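Local coordinates for uncharacterized protein (PDB 6R1J) that probably serves as the C component of a tripartite alpha-pore-forming toxin, here in its soluble form carrying three substitutions in the head, at residues Q53-F58 and R259-D264; P94-T99 and N223-L228; Q65-L70 and A253-V258. The protein carries 3 engineered substitutions. All coordinates share one frame; numbering follows the deposited sequence.

Interaction 1 of 3, residues Q53-F58 and R259-D264; sequences QQVLAF and RTLQVD. With NA (sodium ion), chain C.
Leu-56 and Gln-262 bring helices 28-70 and 244-264 together: their CA atoms lie 5.9 Å apart, and the axes of the two short segments approach to 9.3 Å at 147° between their N-to-C directions. This inclined antiparallel pairing belongs to an elongated helical bundle that also contains the much longer helices 78-157 and 163-236. No hydrogen bond links the segments directly, so the packing is carried by methyl and ring contacts. Leu-56 reaches across with one branch, its CD2 resting 3.9 Å from Gln-262 CA and so against the main chain of the opposite helix. Deeper inside, Leu-261 divides its two branches. Its CG stands anti to the carbonyl carbon (chi1 -75°), which sends the fork toward helix 28-70; CD2 meets Val-55 CG1 at 4.2 Å, the two side chains crossing at about a right angle. The other branch, CD1, lies 4.0 Å from Phe-58 CE2, at the edge of the ring and close to its plane, so it does not stack on a face. Phe-58 also touches Ile-92 and Ile-95 of helix 78-157 and Leu-228 of helix 163-236, which carries the packing into the bundle. Polar groups gather at the outer flank. One water donates to Leu-56 O at 2.6 Å and accepts from Gln-262 NE2 at 2.9 Å, giving the two helices an indirect polar link. The same amide nitrogen also bonds to Glu-63, which forms a salt bridge with Arg-259. On another side of the helix, Thr-260 OG1 hydrogen-bonds to Gln-177 of the second subunit. Near the helix C-terminus, Asp-264 shares a sodium ion with Thr-224 and receives a hydrogen bond from Lys-220, consistent with an ionised carboxylate. The ion sits 2.4 Å from Asp-264 OD2.

Interaction 2 of 3, residues P94-T99 and N223-L228; sequences PIQTLT and NTISLL. With NA (sodium ion), chain C.
Ile-225 reaches from helix 163-236 toward Ile-95, Gln-96 and Thr-99 on helix 78-157, in an antiparallel pairing within the long helical bundle of this toxin component. The segment axes come within 10.1 Å, with 154° between their directions, and the nearest CA atoms, those of Gln-96 and Ile-225, are 6.4 Å apart. The tight, buried part is built on Ile-225 CD1. This methyl lies 4.0 Å from Ile-95 CG2, the side chains meeting at about a right angle, and 3.7 Å from Thr-99 OG1. That hydroxyl is already committed to its own helix, donating to Ile-95 O, so this buried polar atom has a partner although a methyl lies against it. Behind this layer Ile-95 touches Val-55, and Thr-99 packs on Val-218 and Val-221. Gln-96 forms the partly exposed rim. With CG anti to the backbone N (chi1 -167°) and the chain extended beyond, it runs alongside Ile-225 in the opposite direction; its aliphatic part is still close, Gln-96 CB being 3.8 Å from Ile-225 CG2, with CG and CD following the same methyl. Only the amide end is looser: it lies over Ser-226, Gln-96 NE2 coming 3.9 Å from Ser-226 CA without a hydrogen bond across the contact. Ser-226 in turn packs on Lys-150 of the third subunit, so this flank lies near an assembly interface. On another side of helix 163-236, Thr-224 OG1 binds the sodium ion at 2.8 Å and bonds to Lys-220 O. Within the tight region, Ile-95 O is gripped twice by one residue: Thr-99 N and Thr-99 OG1 come from opposite faces of its carbonyl plane, with OG1 at 2.7 Å and tilted 30° from that plane.

Interaction 3 of 3, residues Q65-L70 and A253-V258; sequences QLTQQL and AALTEV
Leu-66 and Leu-255 each fit between side chains of the partner helix, in reciprocal knobs-into-holes packing. The Leu-66 knob enters with CD1, which lies 3.7 Å from Leu-255 N, 3.8 Å from Ala-254 CB and 3.8 Å from Val-258 CG2; Phe-251 completes the four-residue hole. The branch lies against main-chain atoms, beside the small methyl of Ala-254. In return, Leu-255 extends with CG anti to its own backbone N (chi1 180°), carrying CD2 to within 4.0 Å of Thr-67 CG2 and 4.1 Å of Leu-70 CD1. Its hole on helix 28-70 consists of Glu-63, Leu-66, Thr-67 and Leu-70.

The knobs interlock along antiparallel helices: the axes of the segments approach to 10.1 Å at 157° between directions, with the Leu-66 and Leu-255 CA atoms 6.4 Å apart. The Thr-67 hydroxyl, OG1, sits between the backbone N and the carbonyl carbon (chi1 58°) and hydrogen-bonds to Leu-64 O, a bond consistent with holding CG2 turned to Leu-255. Farther out, Ala-254 packs on Leu-228 of helix 163-236. Around the helix, Thr-256 OG1 donates to Ala-253 O, and Glu-257 makes a salt bridge to Lys-152 of the second subunit.

With no hydrogen bond between the segments, the fit depends on the shapes of aliphatic groups, while the polar groups nearby are bonded along their own helix, to a neighbouring subunit or, for Leu-70 O, to Arg-248 of the partner helix, beyond the segment.

Interactions 1 and 3 join the same two helices, 28-70 and 244-264, at centres 13 Å apart, whereas interaction 2 pairs helices 78-157 and 163-236. All three have mainly buried side chains in contact, with partly exposed flanks. Interaction 3, farthest from the chain's centre, is aliphatic; interaction 1 adds an aromatic edge and a bridging water, and interaction 2 a glutamine lying along an isoleucine. Interactions 1 and 2 meet directly, Val-55 CG2 being 3.6 Å from Ile-95 CG2, and each supplies one residue to the same sodium ion. Leu-228 continues the packing from 223-228 to 253-258, its CD1 lying 3.9 Å from Val-258 CG2.

Interaction 1 of 3, residues Q53-F58 and R259-D264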
loop_
_atom_site.group_PDB
_atom_site.type_symbol
_atom_site.label_atom_id
_atom_site.label_comp_id
_atom_site.label_asym_id
_atom_site.label_seq_id
_atom_site.Cartn_x
_atom_site.Cartn_y
_atom_site.Cartn_z
ATOM N N GLN A 53 -18.435 31.212 7.405
ATOM C CA GLN A 53 -19.227 32.140 8.257
ATOM C C GLN A 53 -19.962 33.157 7.375
ATOM O O GLN A 53 -21.163 33.363 7.620
ATOM C CB GLN A 53 -18.320 32.785 9.309
ATOM C CG GLN A 53 -17.967 31.816 10.427
ATOM C CD GLN A 53 -16.813 32.213 11.325
ATOM O OE1 GLN A 53 -16.106 33.201 11.106
ATOM N NE2 GLN A 53 -16.599 31.406 12.353
ATOM N N GLN A 54 -19.311 33.710 6.341
ATOM C CA GLN A 54 -19.905 34.766 5.475
ATOM C C GLN A 54 -20.994 34.166 4.575
ATOM O O GLN A 54 -22.041 34.818 4.366
ATOM C CB GLN A 54 -18.817 35.509 4.690
ATOM C CG GLN A 54 -17.962 36.382 5.595
ATOM C CD GLN A 54 -16.955 37.214 4.853
ATOM O OE1 GLN A 54 -15.848 37.448 5.320
ATOM N NE2 GLN A 54 -17.324 37.651 3.674
ATOM N N VAL A 55 -20.772 32.969 4.049
ATOM C CA VAL A 55 -21.794 32.282 3.210
ATOM C C VAL A 55 -23.043 32.011 4.060
ATOM O O VAL A 55 -24.111 32.246 3.563
ATOM C CB VAL A 55 -21.235 30.994 2.611
ATOM C CG1 VAL A 55 -22.330 30.114 2.035
ATOM C CG2 VAL A 55 -20.170 31.322 1.575
ATOM N N LEU A 56 -22.889 31.543 5.293
ATOM C CA LEU A 56 -24.040 31.201 6.170
ATOM C C LEU A 56 -24.808 32.477 6.563
ATOM O O LEU A 56 -26.047 32.450 6.495
ATOM C CB LEU A 56 -23.509 30.462 7.390
ATOM C CG LEU A 56 -22.984 29.055 7.100
ATOM C CD1 LEU A 56 -22.405 28.434 8.363
ATOM C CD2 LEU A 56 -24.070 28.161 6.517
ATOM N N ALA A 57 -24.092 33.556 6.895
ATOM C CA ALA A 57 -24.655 34.880 7.267
ATOM C C ALA A 57 -25.455 35.399 6.083
ATOM O O ALA A 57 -26.630 35.725 6.249
ATOM C CB ALA A 57 -23.564 35.832 7.682
ATOM N N PHE A 58 -24.857 35.358 4.899
ATOM C CA PHE A 58 -25.506 35.762 3.642
ATOM C C PHE A 58 -26.758 34.921 3.422
ATOM O O PHE A 58 -27.828 35.510 3.071
ATOM C CB PHE A 58 -24.535 35.606 2.467
ATOM C CG PHE A 58 -25.201 35.492 1.127
ATOM C CD1 PHE A 58 -25.599 36.615 0.429
ATOM C CD2 PHE A 58 -25.466 34.248 0.586
ATOM C CE1 PHE A 58 -26.242 36.499 -0.791
ATOM C CE2 PHE A 58 -26.113 34.140 -0.630
ATOM C CZ PHE A 58 -26.500 35.265 -1.317
ATOM N N ARG A 259 -31.143 27.394 0.730
ATOM C CA ARG A 259 -31.170 26.303 1.747
ATOM C C ARG A 259 -30.081 25.276 1.424
ATOM O O ARG A 259 -29.527 24.675 2.347
ATOM C CB ARG A 259 -32.574 25.695 1.796
ATOM C CG ARG A 259 -33.520 26.694 2.443
ATOM C CD ARG A 259 -34.922 26.219 2.704
ATOM N NE ARG A 259 -35.547 27.266 3.518
ATOM C CZ ARG A 259 -36.835 27.511 3.507
ATOM N NH1 ARG A 259 -37.586 26.803 2.698
ATOM N NH2 ARG A 259 -37.354 28.472 4.251
ATOM N N THR A 260 -29.806 25.026 0.150
ATOM C CA THR A 260 -28.667 24.158 -0.233
ATOM C C THR A 260 -27.390 24.741 0.367
ATOM O O THR A 260 -26.617 23.992 0.943
ATOM C CB THR A 260 -28.642 23.892 -1.737
ATOM O OG1 THR A 260 -29.907 23.302 -2.028
ATOM C CG2 THR A 260 -27.530 22.939 -2.150
ATOM N N LEU A 261 -27.124 26.034 0.240
ATOM C CA LEU A 261 -25.874 26.609 0.809
ATOM C C LEU A 261 -25.769 26.320 2.307
ATOM O O LEU A 261 -24.649 26.056 2.827
ATOM C CB LEU A 261 -25.906 28.123 0.653
ATOM C CG LEU A 261 -25.655 28.689 -0.716
ATOM C CD1 LEU A 261 -25.874 30.190 -0.675
ATOM C CD2 LEU A 261 -24.248 28.348 -1.208
ATOM N N GLN A 262 -26.888 26.485 3.013
ATOM C CA GLN A 262 -26.903 26.350 4.497
ATOM C C GLN A 262 -26.544 24.919 4.837
ATOM O O GLN A 262 -25.867 24.710 5.833
ATOM C CB GLN A 262 -28.256 26.738 5.099
ATOM C CG GLN A 262 -28.609 28.167 4.778
ATOM C CD GLN A 262 -30.012 28.534 5.214
ATOM O OE1 GLN A 262 -31.001 27.878 4.873
ATOM N NE2 GLN A 262 -30.090 29.606 5.978
ATOM N N VAL A 263 -26.980 23.970 4.024
ATOM C CA VAL A 263 -26.645 22.555 4.297
ATOM C C VAL A 263 -25.163 22.358 3.982
ATOM O O VAL A 263 -24.468 21.825 4.811
ATOM C CB VAL A 263 -27.532 21.589 3.494
ATOM C CG1 VAL A 263 -27.018 20.170 3.592
ATOM C CG2 VAL A 263 -28.983 21.646 3.937
ATOM N N ASP A 264 -24.716 22.792 2.804
ATOM C CA ASP A 264 -23.348 22.519 2.301
ATOM C C ASP A 264 -22.277 23.231 3.135
ATOM O O ASP A 264 -21.203 22.632 3.346
ATOM C CB ASP A 264 -23.278 22.847 0.808
ATOM C CG ASP A 264 -24.049 21.826 -0.027
ATOM O OD1 ASP A 264 -24.520 20.793 0.535
ATOM O OD2 ASP A 264 -24.182 22.042 -1.233
HETATM NA NA NA C . -23.909 24.326 -1.812
HETATM O O HOH W 1 -27.564 30.430 7.070
#

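Interaction 2 of 3, residues P94-T99 and N223-L228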
loop_
_atom_site.group_PDB
_atom_site.type_symbol
_atom_site.label_atom_id
_atom_site.label_comp_id
_atom_site.label_asym_id
_atom_site.label_seq_id
_atom_site.Cartn_x
_atom_site.Cartn_y
_atom_site.Cartn_z
ATOM N N PRO A 94 -20.024 40.009 -3.673
ATOM C CA PRO A 94 -18.903 39.765 -2.768
ATOM C C PRO A 94 -18.775 38.326 -2.235
ATOM O O PRO A 94 -17.675 37.920 -1.932
ATOM C CB PRO A 94 -19.156 40.696 -1.578
ATOM C CG PRO A 94 -20.643 41.035 -1.665
ATOM C CD PRO A 94 -20.971 40.999 -3.140
ATOM N N ILE A 95 -19.877 37.571 -2.119
ATOM C CA ILE A 95 -19.804 36.194 -1.549
ATOM C C ILE A 95 -19.323 35.286 -2.669
ATOM O O ILE A 95 -18.521 34.398 -2.364
ATOM C CB ILE A 95 -21.137 35.709 -0.917
ATOM C CG1 ILE A 95 -21.659 36.689 0.143
ATOM C CG2 ILE A 95 -20.966 34.332 -0.296
ATOM C CD1 ILE A 95 -20.799 36.780 1.382
ATOM N N GLN A 96 -19.845 35.503 -3.881
ATOM C CA GLN A 96 -19.469 34.711 -5.066
ATOM C C GLN A 96 -17.966 34.930 -5.308
ATOM O O GLN A 96 -17.281 33.932 -5.635
ATOM C CB GLN A 96 -20.298 35.093 -6.277
ATOM C CG GLN A 96 -20.166 34.113 -7.427
ATOM C CD GLN A 96 -21.263 34.256 -8.446
ATOM O OE1 GLN A 96 -21.975 35.250 -8.471
ATOM N NE2 GLN A 96 -21.426 33.248 -9.288
ATOM N N THR A 97 -17.476 36.145 -5.048
ATOM C CA THR A 97 -16.063 36.538 -5.292
ATOM C C THR A 97 -15.164 35.857 -4.264
ATOM O O THR A 97 -14.194 35.193 -4.704
ATOM C CB THR A 97 -15.906 38.066 -5.384
ATOM O OG1 THR A 97 -16.582 38.401 -6.598
ATOM C CG2 THR A 97 -14.471 38.530 -5.458
ATOM N N LEU A 98 -15.498 35.960 -2.970
ATOM C CA LEU A 98 -14.706 35.378 -1.864
ATOM C C LEU A 98 -14.635 33.850 -2.029
ATOM O O LEU A 98 -13.570 33.228 -1.746
ATOM C CB LEU A 98 -15.351 35.765 -0.533
ATOM C CG LEU A 98 -14.557 35.356 0.713
ATOM C CD1 LEU A 98 -13.226 36.091 0.802
ATOM C CD2 LEU A 98 -15.358 35.586 1.981
ATOM N N THR A 99 -15.721 33.242 -2.491
ATOM C CA THR A 99 -15.767 31.782 -2.722
ATOM C C THR A 99 -14.799 31.430 -3.864
ATOM O O THR A 99 -13.975 30.516 -3.674
ATOM C CB THR A 99 -17.195 31.320 -2.987
ATOM O OG1 THR A 99 -18.015 31.766 -1.900
ATOM C CG2 THR A 99 -17.257 29.816 -3.124
ATOM N N ASN A 223 -20.858 26.689 -7.054
ATOM C CA ASN A 223 -21.842 26.240 -8.077
ATOM C C ASN A 223 -23.260 26.633 -7.602
ATOM O O ASN A 223 -24.054 27.165 -8.407
ATOM C CB ASN A 223 -21.740 24.736 -8.374
ATOM C CG ASN A 223 -20.424 24.302 -9.004
ATOM O OD1 ASN A 223 -19.721 25.104 -9.621
ATOM N ND2 ASN A 223 -20.071 23.035 -8.845
ATOM N N THR A 224 -23.599 26.353 -6.349
ATOM C CA THR A 224 -24.943 26.717 -5.803
ATOM C C THR A 224 -25.124 28.236 -5.863
ATOM O O THR A 224 -26.211 28.675 -6.186
ATOM C CB THR A 224 -25.100 26.260 -4.361
ATOM O OG1 THR A 224 -24.890 24.848 -4.426
ATOM C CG2 THR A 224 -26.433 26.629 -3.727
ATOM N N ILE A 225 -24.111 29.021 -5.509
ATOM C CA ILE A 225 -24.223 30.499 -5.578
ATOM C C ILE A 225 -24.516 30.860 -7.023
ATOM O O ILE A 225 -25.378 31.734 -7.226
ATOM C CB ILE A 225 -22.997 31.239 -5.043
ATOM C CG1 ILE A 225 -22.838 31.080 -3.541
ATOM C CG2 ILE A 225 -23.066 32.716 -5.385
ATOM C CD1 ILE A 225 -21.505 31.533 -3.032
ATOM N N SER A 226 -23.907 30.168 -7.998
ATOM C CA SER A 226 -24.138 30.491 -9.428
ATOM C C SER A 226 -25.578 30.124 -9.825
ATOM O O SER A 226 -26.235 30.865 -10.580
ATOM C CB SER A 226 -23.091 29.835 -10.336
ATOM O OG SER A 226 -23.369 30.195 -11.667
ATOM N N LEU A 227 -26.084 28.983 -9.409
ATOM C CA LEU A 227 -27.484 28.609 -9.720
ATOM C C LEU A 227 -28.428 29.636 -9.060
ATOM O O LEU A 227 -29.399 30.058 -9.708
ATOM C CB LEU A 227 -27.751 27.190 -9.216
ATOM C CG LEU A 227 -26.966 26.044 -9.854
ATOM C CD1 LEU A 227 -27.279 24.732 -9.127
ATOM C CD2 LEU A 227 -27.282 25.932 -11.335
ATOM N N LEU A 228 -28.110 30.080 -7.838
ATOM C CA LEU A 228 -28.913 31.087 -7.092
ATOM C C LEU A 228 -28.970 32.380 -7.910
ATOM O O LEU A 228 -30.089 32.907 -8.106
ATOM C CB LEU A 228 -28.281 31.325 -5.726
ATOM C CG LEU A 228 -28.862 32.482 -4.910
ATOM C CD1 LEU A 228 -30.340 32.255 -4.614
ATOM C CD2 LEU A 228 -28.106 32.634 -3.617
HETATM NA NA NA C . -23.909 24.326 -1.812
#

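Interaction 3 of 3, residues Q65-L70 and A253-V258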
loop_
_atom_site.group_PDB
_atom_site.type_symbol
_atom_site.label_atom_id
_atom_site.label_comp_id
_atom_site.label_asym_id
_atom_site.label_seq_id
_atom_site.Cartn_x
_atom_site.Cartn_y
_atom_site.Cartn_z
ATOM N N GLN A 65 -35.407 37.142 3.447
ATOM C CA GLN A 65 -35.808 38.073 2.368
ATOM C C GLN A 65 -36.692 37.335 1.370
ATOM O O GLN A 65 -37.733 37.888 0.996
ATOM C CB GLN A 65 -34.595 38.689 1.686
ATOM C CG GLN A 65 -33.831 39.701 2.519
ATOM C CD GLN A 65 -32.536 40.097 1.840
ATOM O OE1 GLN A 65 -31.937 39.318 1.091
ATOM N NE2 GLN A 65 -32.059 41.297 2.139
ATOM N N LEU A 66 -36.322 36.112 0.978
ATOM C CA LEU A 66 -37.121 35.353 0.004
ATOM C C LEU A 66 -38.461 34.934 0.629
ATOM O O LEU A 66 -39.451 35.007 -0.087
ATOM C CB LEU A 66 -36.334 34.158 -0.540
ATOM C CG LEU A 66 -35.096 34.548 -1.382
ATOM C CD1 LEU A 66 -34.285 33.301 -1.757
ATOM C CD2 LEU A 66 -35.517 35.277 -2.628
ATOM N N THR A 67 -38.500 34.461 1.870
ATOM C CA THR A 67 -39.807 34.038 2.460
ATOM C C THR A 67 -40.743 35.280 2.543
ATOM O O THR A 67 -41.927 35.136 2.239
ATOM C CB THR A 67 -39.575 33.289 3.775
ATOM O OG1 THR A 67 -38.851 34.141 4.662
ATOM C CG2 THR A 67 -38.819 31.991 3.605
ATOM N N GLN A 68 -40.202 36.444 2.888
ATOM C CA GLN A 68 -40.946 37.732 2.964
ATOM C C GLN A 68 -41.471 38.078 1.578
ATOM O O GLN A 68 -42.667 38.322 1.485
ATOM C CB GLN A 68 -40.113 38.830 3.627
ATOM C CG GLN A 68 -39.927 38.611 5.111
ATOM C CD GLN A 68 -38.899 39.496 5.773
ATOM O OE1 GLN A 68 -37.982 40.025 5.158
ATOM N NE2 GLN A 68 -39.012 39.618 7.076
ATOM N N GLN A 69 -40.680 37.926 0.505
ATOM C CA GLN A 69 -41.220 38.124 -0.852
ATOM C C GLN A 69 -42.326 37.125 -1.139
ATOM O O GLN A 69 -43.327 37.503 -1.767
ATOM C CB GLN A 69 -40.195 37.981 -1.987
ATOM C CG GLN A 69 -39.164 39.087 -2.024
ATOM C CD GLN A 69 -39.790 40.409 -2.387
ATOM O OE1 GLN A 69 -40.657 40.473 -3.248
ATOM N NE2 GLN A 69 -39.342 41.455 -1.713
ATOM N N LEU A 70 -42.139 35.868 -0.787
ATOM C CA LEU A 70 -43.149 34.843 -1.126
ATOM C C LEU A 70 -44.452 35.046 -0.297
ATOM O O LEU A 70 -45.470 34.390 -0.643
ATOM C CB LEU A 70 -42.520 33.468 -0.903
ATOM C CG LEU A 70 -41.510 33.030 -1.984
ATOM C CD1 LEU A 70 -40.729 31.820 -1.541
ATOM C CD2 LEU A 70 -42.222 32.735 -3.288
ATOM N N ALA A 253 -37.428 28.768 -6.480
ATOM C CA ALA A 253 -36.192 28.111 -6.958
ATOM C C ALA A 253 -35.010 28.699 -6.207
ATOM O O ALA A 253 -34.180 27.894 -5.689
ATOM C CB ALA A 253 -36.037 28.250 -8.476
ATOM N N ALA A 254 -34.903 30.033 -6.113
ATOM C CA ALA A 254 -33.790 30.689 -5.392
ATOM C C ALA A 254 -33.761 30.206 -3.933
ATOM O O ALA A 254 -32.659 30.005 -3.347
ATOM C CB ALA A 254 -33.935 32.156 -5.408
ATOM N N LEU A 255 -34.934 30.053 -3.308
ATOM C CA LEU A 255 -34.958 29.678 -1.876
ATOM C C LEU A 255 -34.396 28.252 -1.724
ATOM O O LEU A 255 -33.690 28.029 -0.738
ATOM C CB LEU A 255 -36.379 29.844 -1.318
ATOM C CG LEU A 255 -36.544 29.481 0.161
ATOM C CD1 LEU A 255 -35.666 30.361 1.045
ATOM C CD2 LEU A 255 -38.020 29.595 0.555
ATOM N N THR A 256 -34.661 27.324 -2.637
ATOM C CA THR A 256 -34.055 25.962 -2.590
ATOM C C THR A 256 -32.525 26.078 -2.620
ATOM O O THR A 256 -31.847 25.308 -1.887
ATOM C CB THR A 256 -34.541 24.995 -3.685
ATOM O OG1 THR A 256 -34.018 25.344 -4.971
ATOM C CG2 THR A 256 -36.052 24.877 -3.750
ATOM N N GLU A 257 -31.974 27.018 -3.392
ATOM C CA GLU A 257 -30.494 27.137 -3.544
ATOM C C GLU A 257 -29.949 27.724 -2.252
ATOM O O GLU A 257 -28.912 27.230 -1.769
ATOM C CB GLU A 257 -30.112 27.949 -4.796
ATOM C CG GLU A 257 -30.657 27.355 -6.096
ATOM C CD GLU A 257 -30.123 25.973 -6.460
ATOM O OE1 GLU A 257 -29.195 25.500 -5.796
ATOM O OE2 GLU A 257 -30.669 25.345 -7.372
ATOM N N VAL A 258 -30.621 28.742 -1.692
ATOM C CA VAL A 258 -30.199 29.348 -0.402
ATOM C C VAL A 258 -30.132 28.254 0.656
ATOM O O VAL A 258 -29.171 28.234 1.406
ATOM C CB VAL A 258 -31.125 30.480 0.064
ATOM C CG1 VAL A 258 -30.821 30.890 1.497
ATOM C CG2 VAL A 258 -31.016 31.663 -0.862
#